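Local coordinates for rhizavidin (Rhizobium etli, PDB 3EW1), which binds biotin with high affinity as a dimer of avidin-type beta barrels, at residues 25-30 and 39-44; 48-53 and 75-80; 55-60 and 68-73; 101-106 and 114-119. One frame throughout, in Å; residues are numbered along the deposited sequence.

Contact 1: residues 25-30 and 39-44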
loop_
_atom_site.group_PDB
_atom_site.type_symbol
_atom_site.label_atom_id
_atom_site.label_comp_id
_atom_site.label_asym_id
_atom_site.label_seq_id
_atom_site.Cartn_x
_atom_site.Cartn_y
_atom_site.Cartn_z
ATOM N N SER B 25 7.769 -14.098 8.917
ATOM C CA SER B 25 8.168 -12.832 8.333
ATOM C C SER B 25 7.966 -11.730 9.359
ATOM O O SER B 25 7.088 -11.838 10.227
ATOM C CB SER B 25 7.374 -12.557 7.065
ATOM O OG SER B 25 7.687 -13.543 6.094
ATOM N N THR B 26 8.828 -10.717 9.309
ATOM C CA THR B 26 8.729 -9.586 10.236
ATOM C C THR B 26 8.631 -8.250 9.502
ATOM O O THR B 26 9.080 -8.095 8.332
ATOM C CB THR B 26 9.928 -9.553 11.208
ATOM O OG1 THR B 26 11.149 -9.579 10.447
ATOM C CG2 THR B 26 9.881 -10.740 12.176
ATOM N N MET B 27 7.992 -7.290 10.148
ATOM C CA MET B 27 8.027 -5.947 9.654
ATOM C C MET B 27 8.197 -4.969 10.792
ATOM O O MET B 27 7.766 -5.241 11.926
ATOM C CB MET B 27 6.808 -5.628 8.799
ATOM C CG MET B 27 5.506 -5.579 9.561
ATOM S SD MET B 27 4.134 -5.181 8.428
ATOM C CE MET B 27 2.747 -5.226 9.556
ATOM N N ILE B 28 8.858 -3.868 10.509
ATOM C CA ILE B 28 9.060 -2.827 11.449
ATOM C C ILE B 28 8.394 -1.635 10.855
ATOM O O ILE B 28 8.786 -1.237 9.761
ATOM C CB ILE B 28 10.559 -2.538 11.666
ATOM C CG1 ILE B 28 11.195 -3.783 12.290
ATOM C CG2 ILE B 28 10.707 -1.285 12.558
ATOM C CD1 ILE B 28 12.724 -3.758 12.558
ATOM N N ILE B 29 7.423 -1.049 11.543
ATOM C CA ILE B 29 6.655 0.061 10.952
ATOM C C ILE B 29 6.677 1.321 11.799
ATOM O O ILE B 29 6.932 1.287 13.001
ATOM C CB ILE B 29 5.181 -0.302 10.575
ATOM C CG1 ILE B 29 4.307 -0.540 11.818
ATOM C CG2 ILE B 29 5.160 -1.469 9.582
ATOM C CD1 ILE B 29 2.871 -0.920 11.471
ATOM N N GLN B 30 6.461 2.441 11.121
ATOM C CA GLN B 30 6.310 3.730 11.747
ATOM C C GLN B 30 5.031 4.280 11.198
ATOM O O GLN B 30 4.847 4.362 9.980
ATOM C CB GLN B 30 7.455 4.701 11.397
ATOM C CG GLN B 30 8.805 4.229 11.882
ATOM C CD GLN B 30 9.483 3.296 10.876
ATOM O OE1 GLN B 30 9.378 3.498 9.659
ATOM N NE2 GLN B 30 10.208 2.309 11.370
ATOM N N GLY B 39 8.194 1.653 6.667
ATOM C CA GLY B 39 8.847 0.599 7.395
ATOM C C GLY B 39 9.662 -0.291 6.532
ATOM O O GLY B 39 9.976 0.066 5.405
ATOM N N GLN B 40 9.969 -1.466 7.043
ATOM C CA GLN B 40 10.856 -2.413 6.394
ATOM C C GLN B 40 10.314 -3.785 6.631
ATOM O O GLN B 40 9.884 -4.082 7.733
ATOM C CB GLN B 40 12.293 -2.304 6.927
ATOM C CG GLN B 40 12.978 -0.980 6.620
ATOM C CD GLN B 40 13.330 -0.810 5.153
ATOM O OE1 GLN B 40 13.761 -1.750 4.514
ATOM N NE2 GLN B 40 13.225 0.426 4.646
ATOM N N TYR B 41 10.291 -4.615 5.613
ATOM C CA TYR B 41 9.738 -5.940 5.733
ATOM C C TYR B 41 10.842 -6.964 5.455
ATOM O O TYR B 41 11.653 -6.802 4.514
ATOM C CB TYR B 41 8.599 -6.074 4.716
ATOM C CG TYR B 41 7.766 -7.331 4.835
ATOM C CD1 TYR B 41 8.217 -8.550 4.338
ATOM C CD2 TYR B 41 6.491 -7.283 5.425
ATOM C CE1 TYR B 41 7.410 -9.723 4.464
ATOM C CE2 TYR B 41 5.697 -8.401 5.514
ATOM C CZ TYR B 41 6.162 -9.612 5.040
ATOM O OH TYR B 41 5.355 -10.718 5.157
ATOM N N VAL B 42 10.886 -8.019 6.265
ATOM C CA VAL B 42 11.857 -9.109 6.066
ATOM C C VAL B 42 11.068 -10.398 5.875
ATOM O O VAL B 42 10.363 -10.872 6.785
ATOM C CB VAL B 42 12.920 -9.284 7.210
ATOM C CG1 VAL B 42 13.914 -10.377 6.819
ATOM C CG2 VAL B 42 13.684 -7.989 7.445
ATOM N N ASN B 43 11.153 -10.943 4.675
ATOM C CA ASN B 43 10.462 -12.140 4.295
ATOM C C ASN B 43 11.244 -13.366 4.761
ATOM O O ASN B 43 12.460 -13.433 4.587
ATOM C CB ASN B 43 10.287 -12.147 2.777
ATOM C CG ASN B 43 9.751 -13.435 2.264
ATOM O OD1 ASN B 43 8.778 -13.994 2.813
ATOM N ND2 ASN B 43 10.350 -13.935 1.182
ATOM N N ARG B 44 10.525 -14.308 5.370
ATOM C CA ARG B 44 11.072 -15.590 5.786
ATOM C C ARG B 44 10.140 -16.745 5.406
ATOM O O ARG B 44 10.267 -17.841 5.957
ATOM C CB ARG B 44 11.339 -15.588 7.293
ATOM C CG ARG B 44 12.375 -14.592 7.709
ATOM C CD ARG B 44 12.741 -14.749 9.150
ATOM N NE ARG B 44 13.669 -13.698 9.527
ATOM C CZ ARG B 44 13.293 -12.479 9.905
ATOM N NH1 ARG B 44 12.005 -12.187 9.960
ATOM N NH2 ARG B 44 14.205 -11.565 10.231
#
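Residues T26 to I29 pair with V42 to G39 as the two arms of an antiparallel hairpin, their axes 4.7 Å apart, with T26–V42 and I28–Q40 as the hydrogen-bonded pairs. The shortest backbone bond, V42 N to T26 O at 2.7 Å, is almost straight (177°). That same T26 O lies over one face of the Y41 ring, while M27 CB reaches Y41 CD2 at 3.8 Å and S25 CB meets the phenol oxygen Y41 OH at 3.3 Å. The Y41 ring, its CG set opposite the backbone N (chi1 -171°), lies against residues 25-27 and faces the barrel interior, touching N21, W85 and D119. Were Y41 an alanine, a gap would probably open beside S25 and M27, and the biotin site would lose its phenol. Just past the paired residues, R44 N donates to S25 OG at 3.0 Å, and the extended R44 side chain returns to the strand, where NH1 bonds T26 OG1 at 2.8 Å in the guanidinium plane and also bonds G24 O. V42 CG1 covers one guanidinium face. Backbone pairing and the R44 bonds thus link both strands at the hairpin's open end, which carries the biotin-site residues Y41 and N43.

Contact 2: residues 48-53 and 75-80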
loop_
_atom_site.group_PDB
_atom_site.type_symbol
_atom_site.label_atom_id
_atom_site.label_comp_id
_atom_site.label_asym_id
_atom_site.label_seq_id
_atom_site.Cartn_x
_atom_site.Cartn_y
_atom_site.Cartn_z
ATOM N N THR B 48 10.632 -19.416 -0.482
ATOM C CA THR B 48 10.455 -18.248 -1.355
ATOM C C THR B 48 11.777 -17.535 -1.628
ATOM O O THR B 48 12.743 -17.695 -0.894
ATOM C CB THR B 48 9.477 -17.210 -0.757
ATOM O OG1 THR B 48 10.022 -16.716 0.454
ATOM C CG2 THR B 48 8.084 -17.814 -0.448
ATOM N N GLY B 49 11.822 -16.749 -2.695
ATOM C CA GLY B 49 12.986 -15.876 -2.946
ATOM C C GLY B 49 12.958 -14.652 -2.041
ATOM O O GLY B 49 11.993 -14.436 -1.296
ATOM N N CYS B 50 14.007 -13.835 -2.092
ATOM C CA CYS B 50 13.987 -12.567 -1.394
ATOM C C CYS B 50 13.729 -12.712 0.103
ATOM O O CYS B 50 12.928 -11.974 0.677
ATOM C CB CYS B 50 12.945 -11.636 -2.051
ATOM S SG CYS B 50 13.441 -11.032 -3.689
ATOM N N GLN B 51 14.426 -13.669 0.696
ATOM C CA GLN B 51 14.386 -13.846 2.158
ATOM C C GLN B 51 15.543 -13.137 2.853
ATOM O O GLN B 51 16.593 -12.913 2.263
ATOM C CB GLN B 51 14.380 -15.334 2.583
ATOM C CG GLN B 51 13.215 -16.148 2.057
ATOM C CD GLN B 51 13.152 -17.546 2.670
ATOM O OE1 GLN B 51 13.312 -17.709 3.881
ATOM N NE2 GLN B 51 12.936 -18.552 1.834
ATOM N N ASN B 52 15.360 -12.817 4.140
ATOM C CA ASN B 52 16.442 -12.382 5.025
ATOM C C ASN B 52 17.139 -11.070 4.674
ATOM O O ASN B 52 18.296 -10.872 5.041
ATOM C CB ASN B 52 17.531 -13.468 5.152
ATOM C CG ASN B 52 16.978 -14.843 5.387
ATOM O OD1 ASN B 52 16.216 -15.062 6.330
ATOM N ND2 ASN B 52 17.367 -15.802 4.529
ATOM N N SER B 53 16.479 -10.188 3.928
ATOM C CA SER B 53 17.001 -8.831 3.707
ATOM C C SER B 53 15.825 -7.859 3.744
ATOM O O SER B 53 14.692 -8.261 3.445
ATOM C CB SER B 53 17.815 -8.703 2.388
ATOM O OG SER B 53 17.006 -8.844 1.245
ATOM N N SER B 75 17.866 -3.993 -4.082
ATOM C CA SER B 75 19.272 -4.014 -4.619
ATOM C C SER B 75 20.151 -5.128 -4.046
ATOM O O SER B 75 21.293 -5.321 -4.428
ATOM C CB SER B 75 20.009 -2.647 -4.549
ATOM O OG SER B 75 20.465 -2.388 -3.215
ATOM N N THR B 76 19.623 -5.866 -3.082
ATOM C CA THR B 76 20.275 -7.075 -2.624
ATOM C C THR B 76 19.690 -8.266 -3.390
ATOM O O THR B 76 20.427 -9.113 -3.913
ATOM C CB THR B 76 20.123 -7.261 -1.093
ATOM O OG1 THR B 76 20.912 -6.259 -0.432
ATOM C CG2 THR B 76 20.602 -8.679 -0.621
ATOM N N GLU B 77 18.368 -8.327 -3.485
ATOM C CA GLU B 77 17.740 -9.374 -4.274
ATOM C C GLU B 77 16.475 -8.827 -4.877
ATOM O O GLU B 77 15.667 -8.174 -4.194
ATOM C CB GLU B 77 17.497 -10.641 -3.456
ATOM C CG GLU B 77 17.081 -11.847 -4.234
ATOM C CD GLU B 77 16.941 -13.100 -3.370
ATOM O OE1 GLU B 77 17.424 -13.064 -2.218
ATOM O OE2 GLU B 77 16.326 -14.094 -3.855
ATOM N N ASN B 78 16.312 -9.110 -6.158
ATOM C CA ASN B 78 15.148 -8.708 -6.936
ATOM C C ASN B 78 14.293 -9.915 -7.321
ATOM O O ASN B 78 14.744 -10.806 -8.048
ATOM C CB ASN B 78 15.590 -7.929 -8.192
ATOM C CG ASN B 78 14.427 -7.549 -9.114
ATOM O OD1 ASN B 78 13.270 -7.461 -8.685
ATOM N ND2 ASN B 78 14.736 -7.301 -10.400
ATOM N N CYS B 79 13.045 -9.920 -6.874
ATOM C CA CYS B 79 12.114 -11.008 -7.182
ATOM C C CYS B 79 11.021 -10.561 -8.152
ATOM O O CYS B 79 10.078 -11.308 -8.418
ATOM C CB CYS B 79 11.499 -11.605 -5.905
ATOM S SG CYS B 79 12.750 -12.551 -4.964
ATOM N N ASN B 80 11.173 -9.355 -8.706
ATOM C CA ASN B 80 10.294 -8.886 -9.797
ATOM C C ASN B 80 8.811 -9.114 -9.497
ATOM O O ASN B 80 8.110 -9.789 -10.244
ATOM C CB ASN B 80 10.678 -9.575 -11.138
ATOM C CG ASN B 80 10.027 -8.904 -12.337
ATOM O OD1 ASN B 80 9.855 -7.677 -12.364
ATOM N ND2 ASN B 80 9.676 -9.701 -13.339
HETATM O O HOH W 1 16.660 -15.224 -0.511
HETATM O O HOH W 2 17.572 -11.375 0.278
#
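A disulfide ties the loop between strands 36-42 and 54-62 to the start of strand 78-92, beside the biotin site to which G49 belongs. C50 SG and C79 SG are joined at 2.1 Å with a chi3 of 115°, and each sulfur lies anti to its own carbonyl carbon (chi1 -71° in both), beside the backbone N. G49 passes close to the bridge, its carbonyl carbon C 3.6 Å from C79 SG; a side chain at this position would run into that sulfur.

E77 adds a polar clasp next to the covalent one. Its extended chain lays CG against C50 SG and brings OE2 to the backbone of C50, where C50 N donates at 2.9 Å, approaching from above the carboxylate plane. The other oxygen, E77 OE1, accepts from two waters. One of them takes the hydrogen of Q51 N at 3.0 Å; the second also donates to Q51 O at 2.7 Å and accepts from S53 OG, whose further partner is N74. One carboxylate thus gathers C50 N directly, and Q51 N and Q51 O through water.

Within the loop, Q51 NE2 donates to T48 O at 2.9 Å, a bond that spans three residues. On the other segment N78 OD1 accepts from N80 N in an Asx turn, and also from N62 of the second subunit. The whole is a disulfide-bridged binding loop at the mouth of an avidin-type barrel.

Contact 3: residues 55-60 and 68-73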
loop_
_atom_site.group_PDB
_atom_site.type_symbol
_atom_site.label_atom_id
_atom_site.label_comp_id
_atom_site.label_asym_id
_atom_site.label_seq_id
_atom_site.Cartn_x
_atom_site.Cartn_y
_atom_site.Cartn_z
ATOM N N TYR B 55 13.134 -5.048 2.917
ATOM C CA TYR B 55 12.479 -4.411 1.764
ATOM C C TYR B 55 11.621 -3.253 2.256
ATOM O O TYR B 55 10.889 -3.403 3.225
ATOM C CB TYR B 55 11.614 -5.430 1.055
ATOM C CG TYR B 55 12.465 -6.371 0.265
ATOM C CD1 TYR B 55 12.983 -7.517 0.859
ATOM C CD2 TYR B 55 12.809 -6.101 -1.079
ATOM C CE1 TYR B 55 13.820 -8.397 0.158
ATOM C CE2 TYR B 55 13.604 -7.008 -1.788
ATOM C CZ TYR B 55 14.120 -8.144 -1.152
ATOM O OH TYR B 55 14.942 -9.068 -1.753
ATOM N N PRO B 56 11.691 -2.096 1.588
ATOM C CA PRO B 56 10.867 -0.950 2.005
ATOM C C PRO B 56 9.387 -1.286 1.949
ATOM O O PRO B 56 8.897 -2.011 1.071
ATOM C CB PRO B 56 11.203 0.121 0.937
ATOM C CG PRO B 56 12.628 -0.252 0.500
ATOM C CD PRO B 56 12.562 -1.766 0.436
ATOM N N LEU B 57 8.670 -0.755 2.927
ATOM C CA LEU B 57 7.236 -0.852 2.947
ATOM C C LEU B 57 6.641 0.509 3.157
ATOM O O LEU B 57 7.215 1.372 3.826
ATOM C CB LEU B 57 6.852 -1.836 4.051
ATOM C CG LEU B 57 6.013 -1.868 5.306
ATOM C CD1 LEU B 57 4.954 -0.798 5.653
ATOM C CD2 LEU B 57 5.510 -3.299 5.514
ATOM N N THR B 58 5.485 0.713 2.556
ATOM C CA THR B 58 4.778 1.985 2.706
ATOM C C THR B 58 3.289 1.696 2.772
ATOM O O THR B 58 2.833 0.707 2.248
ATOM C CB THR B 58 5.132 2.904 1.542
ATOM O OG1 THR B 58 4.628 4.217 1.785
ATOM C CG2 THR B 58 4.598 2.317 0.297
ATOM N N GLY B 59 2.507 2.557 3.398
ATOM C CA GLY B 59 1.103 2.219 3.654
ATOM C C GLY B 59 0.329 3.414 4.186
ATOM O O GLY B 59 0.899 4.526 4.347
ATOM N N ARG B 60 -0.947 3.178 4.519
ATOM C CA ARG B 60 -1.830 4.204 5.082
ATOM C C ARG B 60 -2.695 3.566 6.139
ATOM O O ARG B 60 -3.027 2.403 6.023
ATOM C CB ARG B 60 -2.755 4.821 4.019
ATOM C CG ARG B 60 -2.024 5.671 2.906
ATOM C CD ARG B 60 -1.573 7.071 3.376
ATOM N NE ARG B 60 -2.689 7.821 3.969
ATOM C CZ ARG B 60 -2.614 8.899 4.758
ATOM N NH1 ARG B 60 -1.448 9.461 5.067
ATOM N NH2 ARG B 60 -3.748 9.404 5.262
ATOM N N PHE B 68 -0.888 -1.713 3.267
ATOM C CA PHE B 68 0.523 -1.446 3.068
ATOM C C PHE B 68 1.055 -2.273 1.909
ATOM O O PHE B 68 0.436 -3.259 1.472
ATOM C CB PHE B 68 1.337 -1.614 4.367
ATOM C CG PHE B 68 1.249 -2.974 5.006
ATOM C CD1 PHE B 68 0.219 -3.273 5.906
ATOM C CD2 PHE B 68 2.195 -3.945 4.733
ATOM C CE1 PHE B 68 0.152 -4.521 6.526
ATOM C CE2 PHE B 68 2.151 -5.206 5.369
ATOM C CZ PHE B 68 1.115 -5.484 6.242
ATOM N N SER B 69 2.231 -1.889 1.434
ATOM C CA SER B 69 2.743 -2.336 0.103
ATOM C C SER B 69 4.251 -2.564 0.131
ATOM O O SER B 69 4.980 -1.776 0.762
ATOM C CB SER B 69 2.467 -1.239 -0.934
ATOM O OG SER B 69 1.084 -0.951 -1.083
ATOM N N VAL B 70 4.720 -3.611 -0.568
ATOM C CA VAL B 70 6.148 -3.923 -0.645
ATOM C C VAL B 70 6.427 -4.294 -2.096
ATOM O O VAL B 70 5.717 -5.109 -2.668
ATOM C CB VAL B 70 6.535 -5.105 0.317
ATOM C CG1 VAL B 70 7.945 -5.581 0.100
ATOM C CG2 VAL B 70 6.333 -4.707 1.814
ATOM N N GLY B 71 7.422 -3.634 -2.707
ATOM C CA GLY B 71 7.992 -4.080 -3.996
ATOM C C GLY B 71 9.199 -4.969 -3.694
ATOM O O GLY B 71 9.950 -4.699 -2.740
ATOM N N TRP B 72 9.390 -6.036 -4.476
ATOM C CA TRP B 72 10.403 -7.039 -4.134
ATOM C C TRP B 72 11.804 -6.832 -4.774
ATOM O O TRP B 72 12.436 -7.778 -5.231
ATOM C CB TRP B 72 9.848 -8.447 -4.363
ATOM C CG TRP B 72 8.707 -8.739 -3.367
ATOM C CD1 TRP B 72 7.369 -8.796 -3.661
ATOM C CD2 TRP B 72 8.823 -8.890 -1.940
ATOM N NE1 TRP B 72 6.644 -9.037 -2.487
ATOM C CE2 TRP B 72 7.522 -9.103 -1.432
ATOM C CE3 TRP B 72 9.897 -8.916 -1.066
ATOM C CZ2 TRP B 72 7.272 -9.324 -0.054
ATOM C CZ3 TRP B 72 9.661 -9.135 0.299
ATOM C CH2 TRP B 72 8.350 -9.303 0.789
ATOM N N ASN B 73 12.285 -5.595 -4.726
ATOM C CA ASN B 73 13.654 -5.254 -5.088
ATOM C C ASN B 73 14.196 -4.239 -4.108
ATOM O O ASN B 73 13.653 -3.153 -3.997
ATOM C CB ASN B 73 13.750 -4.686 -6.526
ATOM C CG ASN B 73 15.211 -4.545 -7.006
ATOM O OD1 ASN B 73 16.163 -4.966 -6.350
ATOM N ND2 ASN B 73 15.376 -3.977 -8.187
HETATM O O HOH W 3 9.701 -2.325 -1.479
#
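The Y55 ring receives the W72 indole over one face, with CE3 above its centre, and has the backbone N and CA of N73 at its edge. The indole points its own edge at Y55 in an edge-to-face pair, centroids 5.1 Å apart and planes at 62°, while V70 CG1 lies over one indole face. These rings close one end of the hairpin formed by strands 54-62 and 65-71, neighbours in the avidin barrel. Y55 OH bonds to E77 O and W72 NE1 to T83 OG1, so both rings are also held at their polar ends. A leucine at Y55 would probably leave the indole edge without its aromatic face and E77 O without the phenol that bonds it.

Farther along, the side chains of L57, F68 and V70 share the inner face of the sheet. F68 CG lies between its backbone N and carbonyl carbon (chi1 58°), which carries the ring to L57. L57 CD2 approaches F68 CD2 obliquely, at 3.5 Å, and L57 CB touches V70 CG2 at 3.7 Å. F68 also stacks on W85. G59 sits opposite F68 with their CA atoms 3.8 Å apart, and a side chain on G59 would collide with F68 CB.

T58 and S69 form a hydrogen-bonded pair and turn their side chains to the opposite face. There each hydroxyl bonds to its own counterpart, T58 to T58 and S69 to S69 of the second subunit, so this face belongs to the dimer interface. Toward W72 the strands part, and one water spans them, donating to P56 O and to G71 O at 2.7 Å each.

Contact 4: residues 101-106 and 114-119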
loop_
_atom_site.group_PDB
_atom_site.type_symbol
_atom_site.label_atom_id
_atom_site.label_comp_id
_atom_site.label_asym_id
_atom_site.label_seq_id
_atom_site.Cartn_x
_atom_site.Cartn_y
_atom_site.Cartn_z
ATOM N N SER B 101 -5.490 -9.610 4.312
ATOM C CA SER B 101 -5.468 -10.355 3.013
ATOM C C SER B 101 -4.429 -9.708 2.193
ATOM O O SER B 101 -4.253 -8.496 2.303
ATOM C CB SER B 101 -6.797 -10.196 2.284
ATOM O OG SER B 101 -7.814 -10.860 3.059
ATOM N N TRP B 102 -3.758 -10.510 1.360
ATOM C CA TRP B 102 -2.732 -9.973 0.448
ATOM C C TRP B 102 -2.929 -10.494 -0.945
ATOM O O TRP B 102 -3.517 -11.565 -1.185
ATOM C CB TRP B 102 -1.311 -10.247 0.952
ATOM C CG TRP B 102 -0.942 -11.695 1.276
ATOM C CD1 TRP B 102 -0.869 -12.287 2.523
ATOM C CD2 TRP B 102 -0.540 -12.713 0.330
ATOM N NE1 TRP B 102 -0.480 -13.603 2.396
ATOM C CE2 TRP B 102 -0.271 -13.892 1.070
ATOM C CE3 TRP B 102 -0.421 -12.751 -1.059
ATOM C CZ2 TRP B 102 0.120 -15.088 0.463
ATOM C CZ3 TRP B 102 -0.022 -13.951 -1.670
ATOM C CH2 TRP B 102 0.242 -15.097 -0.912
ATOM N N ASN B 103 -2.437 -9.667 -1.876
ATOM C CA ASN B 103 -2.254 -10.020 -3.270
ATOM C C ASN B 103 -0.774 -9.912 -3.604
ATOM O O ASN B 103 -0.101 -9.021 -3.128
ATOM C CB ASN B 103 -3.072 -9.089 -4.170
ATOM C CG ASN B 103 -4.569 -9.388 -4.095
ATOM O OD1 ASN B 103 -4.984 -10.564 -4.204
ATOM N ND2 ASN B 103 -5.387 -8.344 -3.989
ATOM N N LEU B 104 -0.299 -10.843 -4.424
ATOM C CA LEU B 104 1.075 -10.839 -4.914
ATOM C C LEU B 104 0.981 -10.835 -6.435
ATOM O O LEU B 104 0.415 -11.766 -7.028
ATOM C CB LEU B 104 1.814 -12.109 -4.429
ATOM C CG LEU B 104 3.156 -12.542 -5.034
ATOM C CD1 LEU B 104 4.199 -11.459 -4.831
ATOM C CD2 LEU B 104 3.625 -13.877 -4.427
ATOM N N ALA B 105 1.517 -9.781 -7.042
ATOM C CA ALA B 105 1.603 -9.684 -8.502
ATOM C C ALA B 105 3.008 -10.089 -8.936
ATOM O O ALA B 105 3.999 -9.581 -8.425
ATOM C CB ALA B 105 1.265 -8.255 -8.995
ATOM N N TYR B 106 3.074 -10.984 -9.903
ATOM C CA TYR B 106 4.361 -11.557 -10.292
ATOM C C TYR B 106 4.340 -12.032 -11.744
ATOM O O TYR B 106 3.289 -12.043 -12.391
ATOM C CB TYR B 106 4.745 -12.708 -9.315
ATOM C CG TYR B 106 3.863 -13.904 -9.465
ATOM C CD1 TYR B 106 2.570 -13.905 -8.936
ATOM C CD2 TYR B 106 4.303 -15.036 -10.177
ATOM C CE1 TYR B 106 1.722 -14.980 -9.095
ATOM C CE2 TYR B 106 3.462 -16.133 -10.337
ATOM C CZ TYR B 106 2.176 -16.098 -9.795
ATOM O OH TYR B 106 1.314 -17.163 -9.944
ATOM N N ILE B 114 -1.680 -12.772 -10.521
ATOM C CA ILE B 114 -1.888 -12.375 -9.131
ATOM C C ILE B 114 -2.147 -13.635 -8.279
ATOM O O ILE B 114 -2.999 -14.451 -8.621
ATOM C CB ILE B 114 -3.091 -11.396 -8.996
ATOM C CG1 ILE B 114 -3.049 -10.239 -10.010
ATOM C CG2 ILE B 114 -3.269 -10.934 -7.531
ATOM C CD1 ILE B 114 -1.812 -9.438 -10.112
ATOM N N GLU B 115 -1.416 -13.798 -7.180
ATOM C CA GLU B 115 -1.675 -14.851 -6.194
ATOM C C GLU B 115 -2.325 -14.190 -4.940
ATOM O O GLU B 115 -2.065 -13.041 -4.654
ATOM C CB GLU B 115 -0.357 -15.537 -5.841
ATOM C CG GLU B 115 -0.372 -16.468 -4.661
ATOM C CD GLU B 115 -0.625 -17.916 -5.041
ATOM O OE1 GLU B 115 -1.487 -18.177 -5.913
ATOM O OE2 GLU B 115 0.042 -18.796 -4.450
ATOM N N GLN B 116 -3.174 -14.909 -4.215
ATOM C CA GLN B 116 -3.860 -14.344 -3.044
ATOM C C GLN B 116 -3.612 -15.164 -1.817
ATOM O O GLN B 116 -3.396 -16.371 -1.910
ATOM C CB GLN B 116 -5.362 -14.318 -3.270
ATOM C CG GLN B 116 -5.781 -13.646 -4.568
ATOM C CD GLN B 116 -7.266 -13.403 -4.613
ATOM O OE1 GLN B 116 -8.053 -14.294 -4.294
ATOM N NE2 GLN B 116 -7.662 -12.193 -4.985
ATOM N N GLY B 117 -3.670 -14.507 -0.662
ATOM C CA GLY B 117 -3.472 -15.195 0.618
ATOM C C GLY B 117 -3.882 -14.370 1.820
ATOM O O GLY B 117 -4.465 -13.308 1.691
ATOM N N GLN B 118 -3.563 -14.883 2.997
ATOM C CA GLN B 118 -3.842 -14.193 4.234
ATOM C C GLN B 118 -2.644 -14.266 5.148
ATOM O O GLN B 118 -1.989 -15.314 5.240
ATOM C CB GLN B 118 -5.012 -14.850 4.955
ATOM C CG GLN B 118 -6.369 -14.631 4.335
ATOM C CD GLN B 118 -7.144 -15.932 4.303
ATOM O OE1 GLN B 118 -7.998 -16.198 5.158
ATOM N NE2 GLN B 118 -6.810 -16.783 3.334
ATOM N N ASP B 119 -2.382 -13.171 5.862
ATOM C CA ASP B 119 -1.328 -13.129 6.878
ATOM C C ASP B 119 -1.921 -12.468 8.105
ATOM O O ASP B 119 -2.672 -11.509 7.977
ATOM C CB ASP B 119 -0.166 -12.225 6.462
ATOM C CG ASP B 119 0.808 -12.876 5.537
ATOM O OD1 ASP B 119 0.711 -14.078 5.233
ATOM O OD2 ASP B 119 1.707 -12.143 5.077
HETATM O O HOH W 4 0.018 -16.577 3.777
HETATM O O HOH W 5 -1.608 -17.055 -9.279
#
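D119 OD1 takes a weak, bent bond from the indole of W102, with NE1 at 3.1 Å and an N-H...O angle of 132°, and a second bond from Q22 NE2. The other oxygen, D119 OD2, accepts from W85 NE1 and more weakly from N21, so the biotin-site carboxylate is gripped from several sides. Its plane stands 56° from that of the indole. W102 reaches it because CG sits between the backbone N and the carbonyl carbon (chi1 54°), which lays the ring back across the partner strand. There G117 CA packs over the six-membered ring, 3.7 Å from its centroid, in a CH-pi contact. A side chain on G117 would clash with W102 CZ2.

W102–G117 and L104–E115 are the hydrogen-bonded pairs of this antiparallel hairpin, the shortest link being E115 N to L104 O at 2.7 Å. On the other face N103 and Q116 lie side by side, and Q116 NE2 donates at 3.2 Å to a lone pair of N103 OD1. Beside them A105 CB meets I114 CD1 tightly at 3.5 Å. This face packs against the second subunit, where N103 and Q116 each touch their own counterpart.

The two faces thus differ in chemistry: one side meets the dimer partner through amides and small side chains, the other holds an aspartate among indole and amide donors, which would probably favour its charged form.

In the fold
Contacts 1, 3 and 4 are hairpins of one antiparallel barrel, whereas contact 2 is a covalent loop bridge toward the rim, its centre about 16 Å from that of the chain. Contact 3 is the most buried and combines an apolar interior with a hydroxyl-lined dimer face; contacts 1 and 4 are partly buried, and the second subunit touches contact 4 but not contact 1. Strands 36-42 and 54-62 join contacts 1 and 3 through backbone bonds such as Y41 N to Y55 O. N43 of contact 1 bonds to T48 and N52 of contact 2. Y41 and D119 approach inside the barrel; with N43 and G49 they place contacts 1, 2 and 4 at the biotin site.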